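Local coordinates for protein AvrRxo1-ORF2 (Xanthomonas oryzae pv. oryzicola, PDB 4Z8T) that binds the type III effector AvrRxo1-ORF1, which has a polynucleotide kinase domain, and probably acts as its chaperone, at residues B[72-77]-B[85-90]. Numbering follows the deposited sequence.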
ATOM      1  N   ARG B  72      17.904   9.549   6.600  1.00 29.08           N
ATOM      2  CA  ARG B  72      16.638   8.921   6.236  1.00 27.24           C
ATOM      3  C   ARG B  72      16.835   7.822   5.195  1.00 25.11           C
ATOM      4  O   ARG B  72      16.268   6.740   5.316  1.00 25.11           O
ATOM      5  CB  ARG B  72      15.645   9.972   5.741  1.00 27.51           C
ATOM      6  CG  ARG B  72      14.374   9.390   5.179  1.00 30.23           C
ATOM      7  CD  ARG B  72      13.375  10.477   4.829  1.00 31.59           C
ATOM      8  NE  ARG B  72      12.886  11.136   6.031  1.00 38.62           N
ATOM      9  CZ  ARG B  72      11.958  10.615   6.832  1.00 33.99           C
ATOM     10  NH1 ARG B  72      11.575  11.283   7.907  1.00 36.01           N
ATOM     11  NH2 ARG B  72      11.413   9.427   6.555  1.00 31.96           N
HETATM   12  N   MSE B  73      17.647   8.084   4.177  1.00 23.63           N
HETATM   13  CA  MSE B  73      17.927   7.051   3.183  1.00 20.56           C
HETATM   14  C   MSE B  73      18.544   5.813   3.832  1.00 22.98           C
HETATM   15  O   MSE B  73      18.137   4.686   3.577  1.00 19.55           O
HETATM   16  CB  MSE B  73      18.843   7.591   2.078  1.00 21.62           C
HETATM   17  CG  MSE B  73      19.178   6.563   1.034  1.00 21.67           C
HETATM   18 SE   MSE B  73      20.434   7.317  -0.256  1.00 30.62          SE
HETATM   19  CE  MSE B  73      19.343   8.783  -0.834  1.00 25.15           C
ATOM     20  N   TYR B  74      19.513   6.039   4.711  1.00 22.86           N
ATOM     21  CA  TYR B  74      20.215   4.958   5.379  1.00 24.08           C
ATOM     22  C   TYR B  74      19.248   4.053   6.146  1.00 21.51           C
ATOM     23  O   TYR B  74      19.286   2.829   6.013  1.00 22.58           O
ATOM     24  CB  TYR B  74      21.238   5.580   6.332  1.00 23.02           C
ATOM     25  CG  TYR B  74      22.056   4.613   7.167  1.00 27.97           C
ATOM     26  CD1 TYR B  74      22.942   3.728   6.576  1.00 26.61           C
ATOM     27  CD2 TYR B  74      21.956   4.617   8.551  1.00 29.97           C
ATOM     28  CE1 TYR B  74      23.704   2.862   7.343  1.00 32.80           C
ATOM     29  CE2 TYR B  74      22.713   3.759   9.322  1.00 31.42           C
ATOM     30  CZ  TYR B  74      23.581   2.886   8.715  1.00 34.19           C
ATOM     31  OH  TYR B  74      24.334   2.027   9.478  1.00 37.11           O
ATOM     32  N   TYR B  75      18.369   4.668   6.925  1.00 25.13           N
ATOM     33  CA  TYR B  75      17.485   3.909   7.802  1.00 23.15           C
ATOM     34  C   TYR B  75      16.230   3.394   7.113  1.00 21.95           C
ATOM     35  O   TYR B  75      15.818   2.269   7.363  1.00 21.40           O
ATOM     36  CB  TYR B  75      17.079   4.737   9.013  1.00 23.23           C
ATOM     37  CG  TYR B  75      18.176   4.833  10.052  1.00 23.48           C
ATOM     38  CD1 TYR B  75      18.691   3.688  10.644  1.00 28.64           C
ATOM     39  CD2 TYR B  75      18.685   6.063  10.437  1.00 30.65           C
ATOM     40  CE1 TYR B  75      19.695   3.768  11.599  1.00 29.76           C
ATOM     41  CE2 TYR B  75      19.693   6.156  11.397  1.00 30.14           C
ATOM     42  CZ  TYR B  75      20.187   4.999  11.966  1.00 30.58           C
ATOM     43  OH  TYR B  75      21.186   5.063  12.912  1.00 33.17           O
ATOM     44  N   VAL B  76      15.622   4.225   6.270  1.00 19.98           N
ATOM     45  CA  VAL B  76      14.319   3.883   5.693  1.00 20.71           C
ATOM     46  C   VAL B  76      14.443   3.102   4.396  1.00 22.93           C
ATOM     47  O   VAL B  76      13.734   2.116   4.185  1.00 21.91           O
ATOM     48  CB  VAL B  76      13.466   5.131   5.468  1.00 21.08           C
ATOM     49  CG1 VAL B  76      12.126   4.760   4.857  1.00 21.76           C
ATOM     50  CG2 VAL B  76      13.245   5.845   6.779  1.00 23.66           C
ATOM     51  N   GLU B  77      15.355   3.522   3.527  1.00 18.97           N
ATOM     52  CA  GLU B  77      15.460   2.882   2.217  1.00 20.43           C
ATOM     53  C   GLU B  77      16.364   1.666   2.180  1.00 24.22           C
ATOM     54  O   GLU B  77      16.200   0.801   1.327  1.00 23.03           O
ATOM     55  CB  GLU B  77      15.936   3.887   1.177  1.00 20.37           C
ATOM     56  CG  GLU B  77      14.956   4.971   0.857  1.00 20.81           C
ATOM     57  CD  GLU B  77      15.479   5.849  -0.257  1.00 22.63           C
ATOM     58  OE1 GLU B  77      15.599   7.078  -0.049  1.00 23.27           O
ATOM     59  OE2 GLU B  77      15.788   5.300  -1.343  1.00 22.70           O
ATOM     60  N   LYS B  85      29.964   1.981   5.887  1.00 46.84           N
ATOM     61  CA  LYS B  85      30.935   1.640   4.854  1.00 46.23           C
ATOM     62  C   LYS B  85      30.209   0.989   3.686  1.00 46.67           C
ATOM     63  O   LYS B  85      30.567   1.177   2.521  1.00 47.17           O
ATOM     64  CB  LYS B  85      31.987   0.687   5.426  1.00 48.75           C
ATOM     65  CG  LYS B  85      33.200   0.463   4.537  1.00 51.55           C
ATOM     66  CD  LYS B  85      33.108  -0.848   3.772  1.00 53.70           C
ATOM     67  CE  LYS B  85      34.486  -1.299   3.307  1.00 56.95           C
ATOM     68  NZ  LYS B  85      35.416  -1.463   4.462  1.00 60.73           N
ATOM     69  N   GLU B  86      29.179   0.226   4.021  1.00 44.32           N
ATOM     70  CA  GLU B  86      28.320  -0.424   3.045  1.00 44.61           C
ATOM     71  C   GLU B  86      27.516   0.645   2.318  1.00 40.61           C
ATOM     72  O   GLU B  86      27.457   0.678   1.087  1.00 41.18           O
ATOM     73  CB  GLU B  86      27.372  -1.351   3.800  1.00 45.48           C
ATOM     74  CG  GLU B  86      26.746  -2.485   3.016  1.00 47.80           C
ATOM     75  CD  GLU B  86      26.146  -3.529   3.946  1.00 49.17           C
ATOM     76  OE1 GLU B  86      26.174  -3.315   5.180  1.00 48.25           O
ATOM     77  OE2 GLU B  86      25.658  -4.566   3.454  1.00 56.53           O
ATOM     78  N   PHE B  87      26.903   1.518   3.111  1.00 36.55           N
ATOM     79  CA  PHE B  87      26.060   2.593   2.608  1.00 37.43           C
ATOM     80  C   PHE B  87      26.854   3.507   1.689  1.00 37.98           C
ATOM     81  O   PHE B  87      26.322   4.029   0.711  1.00 36.03           O
ATOM     82  CB  PHE B  87      25.478   3.386   3.779  1.00 35.52           C
ATOM     83  CG  PHE B  87      24.460   4.417   3.376  1.00 29.60           C
ATOM     84  CD1 PHE B  87      23.316   4.049   2.687  1.00 31.97           C
ATOM     85  CD2 PHE B  87      24.637   5.745   3.705  1.00 29.50           C
ATOM     86  CE1 PHE B  87      22.382   4.994   2.328  1.00 25.63           C
ATOM     87  CE2 PHE B  87      23.706   6.697   3.351  1.00 32.44           C
ATOM     88  CZ  PHE B  87      22.571   6.319   2.660  1.00 26.16           C
ATOM     89  N   ALA B  88      28.133   3.695   2.006  1.00 36.83           N
ATOM     90  CA  ALA B  88      29.031   4.482   1.165  1.00 39.33           C
ATOM     91  C   ALA B  88      29.037   4.019  -0.291  1.00 37.33           C
ATOM     92  O   ALA B  88      28.995   4.840  -1.209  1.00 40.44           O
ATOM     93  CB  ALA B  88      30.436   4.442   1.728  1.00 43.45           C
ATOM     94  N   HIS B  89      29.112   2.708  -0.498  1.00 38.23           N
ATOM     95  CA  HIS B  89      29.091   2.146  -1.844  1.00 39.71           C
ATOM     96  C   HIS B  89      27.799   2.503  -2.571  1.00 38.12           C
ATOM     97  O   HIS B  89      27.813   2.795  -3.769  1.00 36.44           O
ATOM     98  CB  HIS B  89      29.254   0.628  -1.792  1.00 43.50           C
ATOM     99  CG  HIS B  89      30.596   0.179  -1.307  1.00 47.98           C
ATOM    100  ND1 HIS B  89      31.629   1.058  -1.050  1.00 49.16           N
ATOM    101  CD2 HIS B  89      31.076  -1.057  -1.033  1.00 51.34           C
ATOM    102  CE1 HIS B  89      32.686   0.380  -0.637  1.00 51.20           C
ATOM    103  NE2 HIS B  89      32.378  -0.904  -0.620  1.00 51.78           N
ATOM    104  N   ILE B  90      26.686   2.456  -1.841  1.00 35.02           N
ATOM    105  CA  ILE B  90      25.387   2.837  -2.382  1.00 33.17           C
ATOM    106  C   ILE B  90      25.408   4.290  -2.842  1.00 31.60           C
ATOM    107  O   ILE B  90      25.043   4.595  -3.980  1.00 29.29           O
ATOM    108  CB  ILE B  90      24.282   2.684  -1.320  1.00 33.68           C
ATOM    109  CG1 ILE B  90      24.172   1.229  -0.858  1.00 35.61           C
ATOM    110  CG2 ILE B  90      22.946   3.222  -1.841  1.00 30.68           C
ATOM    111  CD1 ILE B  90      23.651   0.286  -1.910  1.00 39.84           C
TER
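Phe87 reaches from helix 84-94 to the backbone of helix 63-77 and meets Tyr74 and Met73 there, a helix-loop-helix packing built on an edge-to-face aromatic pair and a Met-aromatic contact. It illustrates how one aromatic side chain can join two consecutive helices without a hydrogen bond between them: none crosses between 72-77 and 85-90, so the junction rests on apolar and aromatic packing.

The aromatic part is an edge-to-face pair. Tyr74 presents its edge to a face of Phe87, with the ring centroids 5.2 Å apart and the planes inclined at 66°. The approach is led by Tyr74 CD1, which lies 3.6 Å from Phe87 CG, near the root of the ring. Farther out on that ring a CH-pi contact is added: Tyr74 CB sits 4.0 Å from the Phe87 ring centroid, only 13° off the normal. Phe87 CG is anti to the backbone N (chi1 -173°), which extends the ring until CZ comes within 3.7 Å of Tyr74 N.

The Met-aromatic part involves selenomethionine Met73, whose side chain crosses that of Phe87 at about a right angle. Its CG meets the rim of the ring in plane, while its selenium stands obliquely to it.

Tyr74 OH hydrogen-bonds to Glu41 O, and Lys40 makes a cation-pi contact with the Tyr74 ring; Leu48 of helix 45-51 also packs on Phe87. Met73 in turn touches Arg162 of the AvrRxo1-ORF1 chain, which places this buried contact next to the effector interface. At the far rim of the ring, Met73 SE lies 3.8 Å from Phe87 CZ.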